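Local coordinates for Cd1 (PDB 7D39), which probably reduces the carbon-carbon double bond of flavones and flavonols with bound FMN, starting their breakdown in gut bacteria, at residues A[18-23]-A[33-38]; A[72-77]-A[106-111]; A[96-101]-A[158-163]; A[178-181]-A[185-188]. One frame throughout, in Å; residues are numbered along the deposited sequence.

In the fold
Interactions 1, 2 and 3 lie in the flavodoxin-like core, around a parallel sheet of strand order 2-1-3-4-5, and interaction 4 lies just past its last strand, 167-174. Interaction 1 comes first along the chain, interactions 2 and 3 interleave and share helix 96-109, and interaction 4 closes the series. From centre to centre, interactions 2 and 3 are about 11 Å apart, interactions 1 and 4 about 15 Å, and interactions 2 and 4 about 31 Å. Leu38, Leu73 and Ile101 join interactions 1, 2 and 3 in one apolar cluster; Met18 and Glu21 touch interaction 4. Interactions 1 and 4 thus involve helices 14-28 and 184-202 on one face of the sheet, interactions 2 and 3 helices 70-79, 96-109 and 153-162 on the other.

Interaction 1: A[18-23]-A[33-38]; sequences MCIEAL and VEFIQL
Phe35 holds CG anti to its backbone N (chi1 176°), which extends the ring from the strand toward Cys19, Ile20 and Leu23, while Leu23 turns CG anti to its carbonyl carbon and sends both methyls toward the strand. Three different approaches to Phe35 result. Ile20 lies over one face: its CG1 is 4.2 Å from the ring centroid of Phe35 and only 7° off the normal, a CH-pi contact. Cys19 comes in at the edge, near the ring plane, with SG 3.9 Å from Phe35 CE1. Leu23 arrives low on the side chain, CD1 being 3.8 Å from Phe35 CB, and the same CD1 is 3.4 Å from Glu34 O. Farther down the strand, Leu23 and Val33 slide past each other in opposite directions, and Val33 CG1 sits 3.4 Å from Leu23 O. With an alanine in place of this leucine, Phe35 CB and Val33 CG1 would probably lose the methyls that cover them, opening a gap between helix and strand. The axes of 18-23 and 33-37 run at 169°, 9.2 Å apart, as expected inside the beta-alpha-beta unit of strand 2-7, helix 14-28 and strand 32-37. Glu34 starts out away from the helix, and its carboxylate pairs with Lys76 in a salt bridge. The joint therefore rests on dispersion, CH-pi and sulfur-aromatic contacts, while the charge of Glu34 takes no part.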
# COMPACT_ATOMS: atom_id res chain seq x y z
N MSE A 18 -15.02 -9.27 -9.52
CA MSE A 18 -15.15 -7.88 -9.09
C MSE A 18 -14.12 -7.02 -9.80
O MSE A 18 -14.39 -5.88 -10.19
CB MSE A 18 -14.97 -7.75 -7.58
CG MSE A 18 -16.00 -8.52 -6.80
SE MSE A 18 -17.75 -7.62 -6.88
CE MSE A 18 -17.38 -6.18 -5.60
N CYS A 19 -12.91 -7.57 -9.92
CA CYS A 19 -11.86 -6.85 -10.61
C CYS A 19 -12.23 -6.63 -12.07
O CYS A 19 -12.13 -5.51 -12.60
CB CYS A 19 -10.54 -7.60 -10.48
SG CYS A 19 -9.13 -6.69 -11.12
N ILE A 20 -12.70 -7.68 -12.73
CA ILE A 20 -13.03 -7.54 -14.15
C ILE A 20 -14.24 -6.62 -14.32
O ILE A 20 -14.27 -5.78 -15.23
CB ILE A 20 -13.24 -8.93 -14.77
CG1 ILE A 20 -11.89 -9.64 -14.85
CG2 ILE A 20 -13.89 -8.81 -16.14
CD1 ILE A 20 -11.98 -11.14 -14.97
N GLU A 21 -15.22 -6.73 -13.44
CA GLU A 21 -16.35 -5.81 -13.46
C GLU A 21 -15.88 -4.36 -13.31
O GLU A 21 -16.44 -3.45 -13.93
CB GLU A 21 -17.32 -6.17 -12.34
CG GLU A 21 -18.55 -5.31 -12.27
CD GLU A 21 -19.57 -5.67 -13.32
OE1 GLU A 21 -20.15 -4.74 -13.92
OE2 GLU A 21 -19.77 -6.88 -13.56
N ALA A 22 -14.87 -4.13 -12.47
CA ALA A 22 -14.30 -2.79 -12.41
C ALA A 22 -13.64 -2.43 -13.74
O ALA A 22 -13.78 -1.31 -14.22
CB ALA A 22 -13.31 -2.68 -11.25
N LEU A 23 -12.95 -3.39 -14.36
CA LEU A 23 -12.34 -3.10 -15.65
C LEU A 23 -13.40 -2.74 -16.69
O LEU A 23 -13.18 -1.86 -17.53
CB LEU A 23 -11.50 -4.30 -16.11
CG LEU A 23 -10.21 -4.54 -15.32
CD1 LEU A 23 -9.39 -5.63 -15.95
CD2 LEU A 23 -9.37 -3.26 -15.22
N VAL A 33 -7.85 -1.55 -21.03
CA VAL A 33 -7.81 -2.32 -19.80
C VAL A 33 -6.91 -3.53 -19.97
O VAL A 33 -6.72 -4.05 -21.07
CB VAL A 33 -9.21 -2.76 -19.33
CG1 VAL A 33 -10.01 -1.57 -18.86
CG2 VAL A 33 -9.94 -3.52 -20.44
N GLU A 34 -6.35 -3.97 -18.85
CA GLU A 34 -5.53 -5.15 -18.77
C GLU A 34 -5.76 -5.80 -17.41
O GLU A 34 -6.02 -5.11 -16.42
CB GLU A 34 -4.05 -4.80 -18.98
CG GLU A 34 -3.09 -5.98 -18.94
CD GLU A 34 -1.65 -5.58 -19.25
OE1 GLU A 34 -1.36 -4.37 -19.32
OE2 GLU A 34 -0.81 -6.49 -19.41
N PHE A 35 -5.65 -7.12 -17.37
CA PHE A 35 -5.94 -7.89 -16.17
C PHE A 35 -4.76 -8.78 -15.84
O PHE A 35 -4.21 -9.43 -16.73
CB PHE A 35 -7.21 -8.71 -16.37
CG PHE A 35 -7.55 -9.62 -15.22
CD1 PHE A 35 -7.79 -9.11 -13.96
CD2 PHE A 35 -7.64 -10.98 -15.43
CE1 PHE A 35 -8.10 -9.97 -12.91
CE2 PHE A 35 -7.96 -11.83 -14.39
CZ PHE A 35 -8.19 -11.32 -13.13
N ILE A 36 -4.37 -8.81 -14.57
CA ILE A 36 -3.32 -9.70 -14.08
C ILE A 36 -3.88 -10.53 -12.93
O ILE A 36 -4.39 -9.98 -11.94
CB ILE A 36 -2.05 -8.94 -13.65
CG1 ILE A 36 -1.32 -8.40 -14.88
CG2 ILE A 36 -1.12 -9.85 -12.88
CD1 ILE A 36 -0.06 -7.58 -14.53
N GLN A 37 -3.79 -11.85 -13.06
CA GLN A 37 -4.19 -12.79 -12.02
C GLN A 37 -2.93 -13.23 -11.27
O GLN A 37 -2.05 -13.84 -11.87
CB GLN A 37 -4.92 -13.98 -12.65
CG GLN A 37 -6.17 -14.45 -11.91
CD GLN A 37 -5.86 -15.01 -10.55
OE1 GLN A 37 -4.82 -15.65 -10.36
NE2 GLN A 37 -6.74 -14.77 -9.58
N LEU A 38 -2.84 -12.91 -9.98
CA LEU A 38 -1.57 -13.11 -9.28
C LEU A 38 -1.21 -14.58 -9.08
O LEU A 38 -0.03 -14.88 -8.85
CB LEU A 38 -1.57 -12.41 -7.92
CG LEU A 38 -1.60 -10.88 -7.92
CD1 LEU A 38 -1.63 -10.31 -6.50
CD2 LEU A 38 -0.43 -10.32 -8.72

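Interaction 2: A[72-77]-A[106-111]; sequences WLLDKM and GPRMDR
Leu74 carries this contact for helix 72-77, meeting Arg108 and Met109 with its branched end. Ahead of it in sequence, Trp72 and Leu73 look to other neighbours: Trp72 packs on Ile36, and Leu73 on Ile36, Leu38 and Ile101. Leu74 has CG anti to the backbone N (chi1 -158°), and this carries its methyls across to 106-111. There it passes Arg108 in the opposite direction, CD2 lying 3.8 Å from Arg108 CD and close to NH1, in an orientation oblique to the guanidinium. As modelled, Leu74 and Met109, a selenomethionine, approach end on. The separation of Leu74 CD1 and Met109 CE is too short for two carbons and is doubtful, so the contact is better judged from the rest of the Met109 side chain: its CG and its selenium, SE, each stand 4.1 Å from Leu74 CD2. One residue on, Asp75 turns its carboxylate to a salt bridge with Arg132; its OD1 is still 5.5 Å from Arg108 NH2, so any attraction between them acts through distance, whereas Arg108 NE has a long, weak ion pair with Asp71. Met77, also a selenomethionine, ends the segment by packing on Phe105, Leu4 and Ile6. Helix 70-79 thus packs on strands 32-37 and 2-7 and beside helix 96-109, whose weakly bonded end supplies Arg108 and Met109.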
# COMPACT_ATOMS: atom_id res chain seq x y z
N TRP A 72 8.62 -8.02 -13.24
CA TRP A 72 7.61 -7.98 -14.30
C TRP A 72 6.34 -7.30 -13.82
O TRP A 72 5.83 -6.37 -14.47
CB TRP A 72 7.33 -9.39 -14.79
CG TRP A 72 6.30 -9.49 -15.87
CD1 TRP A 72 6.51 -9.41 -17.22
CD2 TRP A 72 4.89 -9.68 -15.69
NE1 TRP A 72 5.31 -9.54 -17.89
CE2 TRP A 72 4.30 -9.71 -16.98
CE3 TRP A 72 4.07 -9.82 -14.57
CZ2 TRP A 72 2.94 -9.88 -17.18
CZ3 TRP A 72 2.70 -9.99 -14.77
CH2 TRP A 72 2.15 -10.02 -16.06
N LEU A 73 5.81 -7.74 -12.68
CA LEU A 73 4.59 -7.12 -12.15
C LEU A 73 4.78 -5.61 -11.98
O LEU A 73 3.91 -4.82 -12.36
CB LEU A 73 4.22 -7.76 -10.81
CG LEU A 73 2.99 -7.25 -10.05
CD1 LEU A 73 1.75 -7.35 -10.92
CD2 LEU A 73 2.79 -8.02 -8.73
N LEU A 74 5.90 -5.21 -11.40
CA LEU A 74 6.15 -3.80 -11.16
C LEU A 74 6.18 -3.01 -12.47
O LEU A 74 5.59 -1.92 -12.55
CB LEU A 74 7.46 -3.63 -10.39
CG LEU A 74 7.56 -2.32 -9.65
CD1 LEU A 74 6.34 -2.20 -8.78
CD2 LEU A 74 8.83 -2.27 -8.81
N ASP A 75 6.87 -3.53 -13.49
CA ASP A 75 6.87 -2.85 -14.79
C ASP A 75 5.44 -2.63 -15.27
O ASP A 75 5.12 -1.56 -15.80
CB ASP A 75 7.65 -3.65 -15.84
CG ASP A 75 9.14 -3.70 -15.56
OD1 ASP A 75 9.75 -2.65 -15.26
OD2 ASP A 75 9.71 -4.81 -15.65
N LYS A 76 4.58 -3.63 -15.11
CA LYS A 76 3.20 -3.48 -15.58
C LYS A 76 2.49 -2.39 -14.80
O LYS A 76 1.76 -1.57 -15.38
CB LYS A 76 2.42 -4.80 -15.44
CG LYS A 76 3.00 -6.00 -16.18
CD LYS A 76 3.05 -5.82 -17.69
CE LYS A 76 1.68 -5.60 -18.26
NZ LYS A 76 1.71 -5.74 -19.74
N MSE A 77 2.67 -2.35 -13.49
CA MSE A 77 2.01 -1.34 -12.69
C MSE A 77 2.51 0.05 -13.07
O MSE A 77 1.73 1.00 -13.09
CB MSE A 77 2.21 -1.61 -11.22
CG MSE A 77 1.60 -2.91 -10.77
SE MSE A 77 2.10 -3.42 -8.94
CE MSE A 77 0.69 -2.49 -7.94
N GLY A 106 9.09 -1.40 -0.97
CA GLY A 106 9.93 -0.56 -0.15
C GLY A 106 11.17 -0.03 -0.82
O GLY A 106 11.37 1.18 -0.97
N PRO A 107 12.06 -0.94 -1.24
CA PRO A 107 13.35 -0.53 -1.80
C PRO A 107 13.31 -0.04 -3.24
O PRO A 107 14.35 0.36 -3.77
CB PRO A 107 14.19 -1.81 -1.69
CG PRO A 107 13.53 -2.60 -0.59
CD PRO A 107 12.07 -2.35 -0.82
N ARG A 108 12.16 -0.05 -3.90
CA ARG A 108 12.11 0.36 -5.29
C ARG A 108 11.15 1.52 -5.56
O ARG A 108 11.31 2.21 -6.57
CB ARG A 108 11.71 -0.83 -6.18
CG ARG A 108 12.86 -1.69 -6.72
CD ARG A 108 12.29 -2.98 -7.35
NE ARG A 108 12.84 -3.26 -8.67
CZ ARG A 108 12.60 -2.55 -9.77
NH1 ARG A 108 11.82 -1.49 -9.73
NH2 ARG A 108 13.15 -2.90 -10.92
N MSE A 109 10.19 1.76 -4.68
CA MSE A 109 9.08 2.60 -5.03
C MSE A 109 8.89 3.77 -4.09
O MSE A 109 7.98 4.56 -4.28
CB MSE A 109 7.81 1.76 -5.09
CG MSE A 109 7.82 0.77 -6.23
SE MSE A 109 8.07 1.71 -7.92
CE MSE A 109 6.72 0.77 -8.94
N ASP A 110 9.74 3.88 -3.07
CA ASP A 110 9.58 4.94 -2.08
C ASP A 110 9.80 6.29 -2.73
O ASP A 110 10.88 6.56 -3.26
CB ASP A 110 10.54 4.75 -0.91
CG ASP A 110 10.32 5.77 0.19
OD1 ASP A 110 10.90 6.87 0.10
OD2 ASP A 110 9.53 5.48 1.11
N ARG A 111 8.78 7.14 -2.70
CA ARG A 111 8.83 8.38 -3.47
C ARG A 111 9.92 9.30 -2.95
O ARG A 111 10.61 9.97 -3.73
CB ARG A 111 7.48 9.09 -3.47
CG ARG A 111 7.59 10.50 -4.01
CD ARG A 111 6.27 11.05 -4.51
NE ARG A 111 5.93 10.52 -5.83
CZ ARG A 111 5.94 11.24 -6.94
NH1 ARG A 111 5.62 10.67 -8.10
NH2 ARG A 111 6.27 12.53 -6.91

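Interaction 3: A[96-101]-A[158-163]; sequences GLFHTI and GMLALT
Leu160 meets Phe98 and Ile101 with its two methyls divided between them, and that division defines the contact. CG of Leu160 is anti to its backbone N (chi1 175°), so the side chain reaches from helix 158-162 to helix 96-101. CD2 goes to the outer end of the Phe98 ring, 3.8 Å from CZ, and CD1 goes to Ile101, 4.0 Å from CG2. Both pairs of side chains cross obliquely, and Leu160 CD2 lies neither squarely over the ring nor at its edge. The Phe98 ring also touches the base of the leucine, CZ being 3.9 Å from Leu160 CB, so the end of the aromatic group follows the leucine from CB out to a methyl. Phe98 itself extends with CG anti to its backbone N (chi1 -167°), which brings the ring across although its CB does not start out in that direction. The nearest CA pair is Ile101 and Leu160, with 7.8 Å from CA to CA. With a serine in place of Phe98, Leu160 CB and CD2 would probably lose the ring laid against them, leaving a gap between the helices, and Phe85 its edge-to-face partner. All three residues are buried near the centre of the chain. Phe98 and Leu160 both pack on Phe141 of strand 138-144. On strand 82-88, Phe98 packs on Thr87 and meets Phe85 edge-to-face, and Leu160 also packs on Phe85, while reaching Thr102 and Phe105 of helix 96-109. The two helices are thereby joined to each other over two adjacent parallel strands.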
# COMPACT_ATOMS: atom_id res chain seq x y z
N GLY A 96 -1.27 -12.70 2.69
CA GLY A 96 0.17 -12.68 2.86
C GLY A 96 0.88 -12.16 1.63
O GLY A 96 1.82 -11.38 1.72
N LEU A 97 0.41 -12.58 0.45
CA LEU A 97 1.03 -12.15 -0.80
C LEU A 97 0.91 -10.64 -0.99
O LEU A 97 1.86 -9.99 -1.43
CB LEU A 97 0.39 -12.90 -1.97
CG LEU A 97 0.94 -12.46 -3.33
CD1 LEU A 97 2.45 -12.68 -3.39
CD2 LEU A 97 0.24 -13.20 -4.46
N PHE A 98 -0.26 -10.08 -0.69
CA PHE A 98 -0.41 -8.64 -0.69
C PHE A 98 0.60 -7.97 0.24
O PHE A 98 1.19 -6.94 -0.10
CB PHE A 98 -1.85 -8.27 -0.30
CG PHE A 98 -2.19 -6.83 -0.57
CD1 PHE A 98 -1.78 -5.83 0.29
CD2 PHE A 98 -2.91 -6.49 -1.70
CE1 PHE A 98 -2.08 -4.52 0.02
CE2 PHE A 98 -3.21 -5.17 -1.98
CZ PHE A 98 -2.80 -4.19 -1.12
N HIS A 99 0.80 -8.54 1.43
CA HIS A 99 1.81 -7.99 2.34
C HIS A 99 3.22 -8.13 1.77
O HIS A 99 4.06 -7.26 2.01
CB HIS A 99 1.74 -8.68 3.69
CG HIS A 99 0.59 -8.23 4.53
ND1 HIS A 99 -0.60 -8.90 4.58
CD2 HIS A 99 0.46 -7.18 5.37
CE1 HIS A 99 -1.43 -8.28 5.41
NE2 HIS A 99 -0.80 -7.23 5.89
N THR A 100 3.50 -9.20 1.03
CA THR A 100 4.81 -9.37 0.41
C THR A 100 5.04 -8.35 -0.69
O THR A 100 6.12 -7.76 -0.77
CB THR A 100 4.93 -10.79 -0.14
OG1 THR A 100 5.10 -11.67 0.95
CG2 THR A 100 6.14 -10.93 -1.05
N ILE A 101 4.03 -8.11 -1.53
CA ILE A 101 4.13 -7.05 -2.52
C ILE A 101 4.41 -5.71 -1.85
O ILE A 101 5.23 -4.92 -2.32
CB ILE A 101 2.85 -7.01 -3.39
CG1 ILE A 101 2.83 -8.23 -4.32
CG2 ILE A 101 2.77 -5.72 -4.20
CD1 ILE A 101 1.46 -8.54 -4.92
N GLY A 158 -4.09 0.62 2.09
CA GLY A 158 -3.47 1.92 2.11
C GLY A 158 -1.96 1.85 2.26
O GLY A 158 -1.24 2.69 1.71
N MSE A 159 -1.47 0.91 3.01
CA MSE A 159 -0.07 0.71 3.14
C MSE A 159 0.66 0.57 1.81
O MSE A 159 1.69 1.15 1.68
CB MSE A 159 0.18 -0.45 4.07
CG MSE A 159 1.48 -0.22 4.78
SE MSE A 159 1.56 1.33 6.00
CE MSE A 159 0.27 0.78 7.25
N LEU A 160 0.13 -0.18 0.87
CA LEU A 160 0.77 -0.37 -0.43
C LEU A 160 0.89 0.95 -1.18
O LEU A 160 1.93 1.25 -1.77
CB LEU A 160 -0.01 -1.40 -1.25
CG LEU A 160 0.50 -1.57 -2.69
CD1 LEU A 160 1.95 -2.07 -2.65
CD2 LEU A 160 -0.35 -2.54 -3.49
N ALA A 161 -0.18 1.76 -1.16
CA ALA A 161 -0.16 3.06 -1.84
C ALA A 161 0.76 4.05 -1.14
O ALA A 161 1.32 4.94 -1.79
CB ALA A 161 -1.57 3.64 -1.90
N LEU A 162 0.92 3.91 0.18
CA LEU A 162 1.65 4.90 0.97
C LEU A 162 3.10 5.02 0.53
O LEU A 162 3.67 6.12 0.53
CB LEU A 162 1.58 4.53 2.45
CG LEU A 162 2.36 5.40 3.42
CD1 LEU A 162 1.68 5.36 4.77
CD2 LEU A 162 3.79 4.89 3.55
N THR A 163 3.74 3.90 0.19
CA THR A 163 5.16 3.94 -0.12
C THR A 163 5.45 4.87 -1.30
O THR A 163 6.23 5.82 -1.14
CB THR A 163 5.67 2.51 -0.30
OG1 THR A 163 5.84 1.92 1.00
CG2 THR A 163 7.00 2.42 -1.05

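Interaction 4: A[178-181]-A[185-188]; sequences LSIL and ERVA
Arg186 lays its aliphatic base and its guanidinium against the end of Ile180, the two side chains crossing at about a right angle. Arg186 CB is 3.8 Å from Ile180 CD1, and bends at chi2 and chi3 then fold the arginine so that its flat group comes back over the same methyl. CD1 of Ile180 stands 3.9 Å above the guanidinium plane of Arg186, offset toward the rim, with NE of Arg186 4.0 Å from it. Ile180 presents this methyl because CG1 is anti to its backbone N (chi1 -174°). The polar end has its own partners: NH2 of Arg186 makes a salt bridge with Glu183 and a hydrogen bond to the carbonyl of Pro175, which would limit its rotation. Next comes Val187, which uses one branch, CG2, placed 3.4 Å from Ile180 O and 4.2 Å from Leu181 CA, so it rests on backbone. The side chain of Leu181 lies about 7 Å from the bound FMN. Through Arg186 and Val187 the first turn of helix 184-202 packs against the loop that leaves strand 167-174. Ile180 and Arg186 share Phe174 of that strand, whereas Ser14 and Met18 of helix 14-28 pack on Ile180, and Glu21 meets Val187.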
# COMPACT_ATOMS: atom_id res chain seq x y z
N LEU A 178 -18.89 -14.25 -0.05
CA LEU A 178 -18.66 -15.50 -0.76
C LEU A 178 -19.57 -15.62 -1.97
O LEU A 178 -19.17 -16.15 -3.01
CB LEU A 178 -18.86 -16.70 0.16
CG LEU A 178 -17.80 -17.11 1.18
CD1 LEU A 178 -18.12 -18.50 1.70
CD2 LEU A 178 -16.42 -17.08 0.57
N SER A 179 -20.82 -15.15 -1.84
CA SER A 179 -21.78 -15.21 -2.94
C SER A 179 -21.93 -13.87 -3.65
O SER A 179 -22.97 -13.61 -4.26
CB SER A 179 -23.14 -15.69 -2.43
OG SER A 179 -23.08 -17.08 -2.11
N ILE A 180 -20.89 -13.03 -3.63
CA ILE A 180 -21.05 -11.66 -4.09
C ILE A 180 -21.34 -11.58 -5.58
O ILE A 180 -21.96 -10.60 -6.03
CB ILE A 180 -19.80 -10.82 -3.76
CG1 ILE A 180 -20.05 -9.35 -4.13
CG2 ILE A 180 -18.58 -11.38 -4.49
CD1 ILE A 180 -19.17 -8.34 -3.36
N LEU A 181 -20.93 -12.57 -6.37
CA LEU A 181 -21.17 -12.45 -7.81
C LEU A 181 -22.63 -12.65 -8.21
O LEU A 181 -22.97 -12.41 -9.37
CB LEU A 181 -20.26 -13.42 -8.57
CG LEU A 181 -18.76 -13.11 -8.43
CD1 LEU A 181 -17.94 -13.97 -9.33
CD2 LEU A 181 -18.47 -11.64 -8.71
N GLU A 185 -26.36 -5.39 -6.55
CA GLU A 185 -25.99 -4.05 -6.10
C GLU A 185 -24.52 -3.97 -5.71
O GLU A 185 -23.89 -2.91 -5.82
CB GLU A 185 -26.87 -3.61 -4.93
CG GLU A 185 -26.60 -4.32 -3.60
CD GLU A 185 -27.09 -5.78 -3.57
OE1 GLU A 185 -27.07 -6.40 -2.48
OE2 GLU A 185 -27.50 -6.31 -4.64
N ARG A 186 -23.94 -5.07 -5.24
CA ARG A 186 -22.54 -5.03 -4.86
C ARG A 186 -21.64 -5.16 -6.08
O ARG A 186 -20.54 -4.59 -6.10
CB ARG A 186 -22.26 -6.12 -3.85
CG ARG A 186 -23.19 -6.06 -2.68
CD ARG A 186 -22.39 -6.12 -1.41
NE ARG A 186 -22.25 -7.50 -1.01
CZ ARG A 186 -21.49 -7.92 -0.02
NH1 ARG A 186 -20.76 -7.07 0.70
NH2 ARG A 186 -21.46 -9.22 0.25
N VAL A 187 -22.08 -5.89 -7.10
CA VAL A 187 -21.34 -5.93 -8.36
C VAL A 187 -21.38 -4.56 -9.02
O VAL A 187 -20.38 -4.09 -9.57
CB VAL A 187 -21.91 -7.04 -9.27
CG1 VAL A 187 -21.23 -7.03 -10.64
CG2 VAL A 187 -21.74 -8.39 -8.61
N ALA A 188 -22.54 -3.90 -8.97
CA ALA A 188 -22.66 -2.54 -9.49
C ALA A 188 -21.69 -1.60 -8.78
O ALA A 188 -21.20 -0.65 -9.40
CB ALA A 188 -24.11 -2.05 -9.35